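Local coordinates for multisubunit Na+/H+ antiporter, A subunit (Anoxybacillus flavithermus, PDB 6Z16), which forms the A subunit of a multisubunit membrane antiporter that probably exchanges sodium ions for protons across the cell membrane, at residues I117-Y128 with T266-A275. Sequence-based numbering, arbitrary orientation.
Sequences IGSLVVLYSIYY and TPVSAYLHSA
The hydroxyl of S125, a residue whose CB touches P267 CG at 3.8 Å, is turned back onto its own helix: OG stands 2.7 Å from V122 O, also has V121 O within reach, and takes part in a weak hydrogen bond with Y140 of helix 136-155. The polar group is thus satisfied by its own helix carbonyls and helix 136-155. Here two transmembrane helices pack antiparallel by knobs-into-holes, their local axes 9.7 Å apart and inclined at 171°. The knob is P267, in the first turn of helix 266-276, and V121, Y124, S125 and Y128 form the hole. The proline ring is met at three of its carbons: CB meets V121 CG1, CG touches both S125 CB and Y124 CD2, and CD comes 3.6 Å from Y128 CD2. With CG opposite the backbone N (chi1 179°), Y128 reaches to the start of helix 266-276, its side chain crossing that of T266 at about a right angle, and T266 OG1 gives a weak hydrogen bond of 3.4 Å to Y128 OH. The Y128 ring also meets that of H389, their planes at about 55°. An alanine in place of Y128 would probably open one wall of the proline's socket, leave T266 OG1 without this mate and take away the ring that H389 meets. One turn after the proline, Y271 CB lies against both methyls of V121. M382 of helix 360-391 also touches V121, so this buried seam joins several helices of the antiporter-type bundle. Towards the other end the Y271 ring slides past I117, passing close to the backbone of G118, whose CA is 3.5 Å from Y271 CE1. I117 CG2 meets that ring at its edge, in the ring plane, and also lies 3.7 Å from A275 CB.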
# COMPACT_ATOMS: atom_id res chain seq x y z
N ILE A 117 -67.78 -13.68 87.85
CA ILE A 117 -66.70 -13.15 88.67
C ILE A 117 -65.90 -12.10 87.89
O ILE A 117 -65.29 -11.22 88.51
CB ILE A 117 -65.81 -14.29 89.21
CG1 ILE A 117 -64.99 -13.83 90.41
CG2 ILE A 117 -64.82 -14.74 88.21
CD1 ILE A 117 -65.81 -13.51 91.59
N GLY A 118 -65.97 -12.09 86.56
CA GLY A 118 -65.32 -11.04 85.80
C GLY A 118 -65.98 -9.69 85.98
O GLY A 118 -65.30 -8.69 86.18
N SER A 119 -67.31 -9.66 85.93
CA SER A 119 -68.02 -8.41 86.18
C SER A 119 -67.81 -7.93 87.61
O SER A 119 -67.65 -6.72 87.85
CB SER A 119 -69.50 -8.58 85.89
OG SER A 119 -70.08 -9.48 86.81
N LEU A 120 -67.77 -8.86 88.57
CA LEU A 120 -67.55 -8.44 89.95
C LEU A 120 -66.13 -7.92 90.18
O LEU A 120 -65.93 -6.93 90.91
CB LEU A 120 -67.87 -9.60 90.89
CG LEU A 120 -69.37 -9.91 90.84
CD1 LEU A 120 -69.71 -11.20 91.56
CD2 LEU A 120 -70.17 -8.76 91.41
N VAL A 121 -65.13 -8.52 89.53
CA VAL A 121 -63.75 -8.04 89.65
C VAL A 121 -63.57 -6.71 88.92
O VAL A 121 -62.82 -5.84 89.39
CB VAL A 121 -62.78 -9.14 89.17
CG1 VAL A 121 -61.36 -8.63 88.98
CG2 VAL A 121 -62.74 -10.25 90.20
N VAL A 122 -64.29 -6.50 87.81
CA VAL A 122 -64.27 -5.20 87.14
C VAL A 122 -64.83 -4.11 88.04
O VAL A 122 -64.24 -3.02 88.15
CB VAL A 122 -65.03 -5.29 85.79
CG1 VAL A 122 -65.33 -3.92 85.24
CG2 VAL A 122 -64.19 -6.01 84.78
N LEU A 123 -65.92 -4.40 88.76
CA LEU A 123 -66.50 -3.42 89.68
C LEU A 123 -65.54 -3.11 90.84
O LEU A 123 -65.31 -1.94 91.19
CB LEU A 123 -67.84 -3.94 90.20
CG LEU A 123 -68.87 -3.03 90.89
CD1 LEU A 123 -68.61 -2.74 92.36
CD2 LEU A 123 -68.99 -1.74 90.11
N TYR A 124 -64.94 -4.16 91.42
CA TYR A 124 -64.00 -3.96 92.51
C TYR A 124 -62.75 -3.22 92.06
O TYR A 124 -62.18 -2.45 92.84
CB TYR A 124 -63.63 -5.31 93.14
CG TYR A 124 -62.63 -5.19 94.27
CD1 TYR A 124 -62.98 -4.59 95.47
CD2 TYR A 124 -61.35 -5.70 94.14
CE1 TYR A 124 -62.07 -4.48 96.50
CE2 TYR A 124 -60.44 -5.61 95.16
CZ TYR A 124 -60.81 -4.99 96.34
OH TYR A 124 -59.90 -4.89 97.37
N SER A 125 -62.33 -3.41 90.81
CA SER A 125 -61.17 -2.71 90.29
C SER A 125 -61.47 -1.26 89.94
O SER A 125 -60.56 -0.43 89.97
CB SER A 125 -60.63 -3.44 89.07
OG SER A 125 -61.59 -3.44 88.03
N ILE A 126 -62.71 -0.96 89.57
CA ILE A 126 -63.16 0.43 89.47
C ILE A 126 -62.99 1.13 90.81
O ILE A 126 -62.42 2.22 90.90
CB ILE A 126 -64.62 0.51 88.99
CG1 ILE A 126 -64.75 0.09 87.53
CG2 ILE A 126 -65.16 1.91 89.14
CD1 ILE A 126 -66.17 -0.18 87.15
N TYR A 127 -63.47 0.49 91.87
CA TYR A 127 -63.37 1.17 93.16
C TYR A 127 -62.01 1.03 93.83
O TYR A 127 -61.75 1.72 94.82
CB TYR A 127 -64.48 0.68 94.08
CG TYR A 127 -65.82 1.20 93.63
CD1 TYR A 127 -66.23 2.48 93.97
CD2 TYR A 127 -66.65 0.44 92.83
CE1 TYR A 127 -67.44 2.97 93.55
CE2 TYR A 127 -67.86 0.92 92.40
CZ TYR A 127 -68.25 2.19 92.76
OH TYR A 127 -69.47 2.67 92.33
N TYR A 128 -61.12 0.19 93.30
CA TYR A 128 -59.84 -0.07 93.95
C TYR A 128 -58.71 0.80 93.40
O TYR A 128 -58.02 1.48 94.16
CB TYR A 128 -59.48 -1.55 93.81
CG TYR A 128 -58.15 -1.91 94.42
CD1 TYR A 128 -57.97 -1.92 95.80
CD2 TYR A 128 -57.07 -2.27 93.63
CE1 TYR A 128 -56.76 -2.25 96.37
CE2 TYR A 128 -55.85 -2.60 94.19
CZ TYR A 128 -55.70 -2.59 95.56
OH TYR A 128 -54.49 -2.92 96.12
N THR A 266 -54.47 -6.55 93.40
CA THR A 266 -55.39 -7.45 94.09
C THR A 266 -56.59 -7.93 93.24
O THR A 266 -56.96 -9.11 93.40
CB THR A 266 -55.84 -6.78 95.40
OG1 THR A 266 -54.68 -6.36 96.13
CG2 THR A 266 -56.60 -7.75 96.27
N PRO A 267 -57.22 -7.12 92.35
CA PRO A 267 -58.21 -7.73 91.44
C PRO A 267 -57.64 -8.79 90.51
O PRO A 267 -58.33 -9.77 90.20
CB PRO A 267 -58.73 -6.53 90.65
CG PRO A 267 -58.56 -5.41 91.54
CD PRO A 267 -57.31 -5.65 92.28
N VAL A 268 -56.39 -8.61 90.06
CA VAL A 268 -55.71 -9.62 89.25
C VAL A 268 -55.55 -10.91 90.05
O VAL A 268 -55.84 -12.00 89.55
CB VAL A 268 -54.35 -9.09 88.76
CG1 VAL A 268 -53.60 -10.16 88.00
CG2 VAL A 268 -54.53 -7.86 87.93
N SER A 269 -55.10 -10.77 91.30
CA SER A 269 -54.92 -11.92 92.19
C SER A 269 -56.22 -12.67 92.40
O SER A 269 -56.28 -13.88 92.14
CB SER A 269 -54.35 -11.45 93.53
OG SER A 269 -53.06 -10.91 93.39
N ALA A 270 -57.28 -11.94 92.75
CA ALA A 270 -58.61 -12.51 92.97
C ALA A 270 -59.11 -13.26 91.74
O ALA A 270 -59.28 -14.48 91.79
CB ALA A 270 -59.60 -11.41 93.34
N TYR A 271 -59.21 -12.57 90.61
CA TYR A 271 -59.81 -13.14 89.40
C TYR A 271 -58.98 -14.29 88.84
O TYR A 271 -59.48 -15.42 88.71
CB TYR A 271 -59.98 -12.02 88.37
CG TYR A 271 -60.65 -12.42 87.09
CD1 TYR A 271 -61.94 -12.90 87.10
CD2 TYR A 271 -60.03 -12.22 85.87
CE1 TYR A 271 -62.56 -13.24 85.93
CE2 TYR A 271 -60.67 -12.55 84.69
CZ TYR A 271 -61.94 -13.06 84.74
OH TYR A 271 -62.60 -13.41 83.59
N LEU A 272 -57.70 -14.04 88.57
CA LEU A 272 -56.84 -15.02 87.92
C LEU A 272 -56.56 -16.21 88.84
O LEU A 272 -56.74 -17.37 88.43
CB LEU A 272 -55.53 -14.37 87.49
CG LEU A 272 -55.44 -13.60 86.17
CD1 LEU A 272 -56.16 -12.27 86.20
CD2 LEU A 272 -53.99 -13.40 85.80
N HIS A 273 -56.13 -15.95 90.07
CA HIS A 273 -55.68 -17.01 90.94
C HIS A 273 -56.78 -17.44 91.91
O HIS A 273 -56.48 -17.99 92.97
CB HIS A 273 -54.43 -16.55 91.67
CG HIS A 273 -53.49 -15.81 90.77
ND1 HIS A 273 -52.91 -16.39 89.66
CD2 HIS A 273 -53.03 -14.54 90.81
CE1 HIS A 273 -52.14 -15.50 89.05
NE2 HIS A 273 -52.19 -14.37 89.73
N SER A 274 -58.03 -17.16 91.58
CA SER A 274 -59.16 -17.80 92.23
C SER A 274 -60.04 -18.55 91.26
O SER A 274 -60.41 -19.70 91.54
CB SER A 274 -59.98 -16.75 92.97
OG SER A 274 -59.19 -16.11 93.94
N ALA A 275 -60.41 -17.95 90.12
CA ALA A 275 -61.52 -18.50 89.37
C ALA A 275 -61.22 -18.92 87.94
O ALA A 275 -61.96 -19.75 87.41
CB ALA A 275 -62.68 -17.50 89.34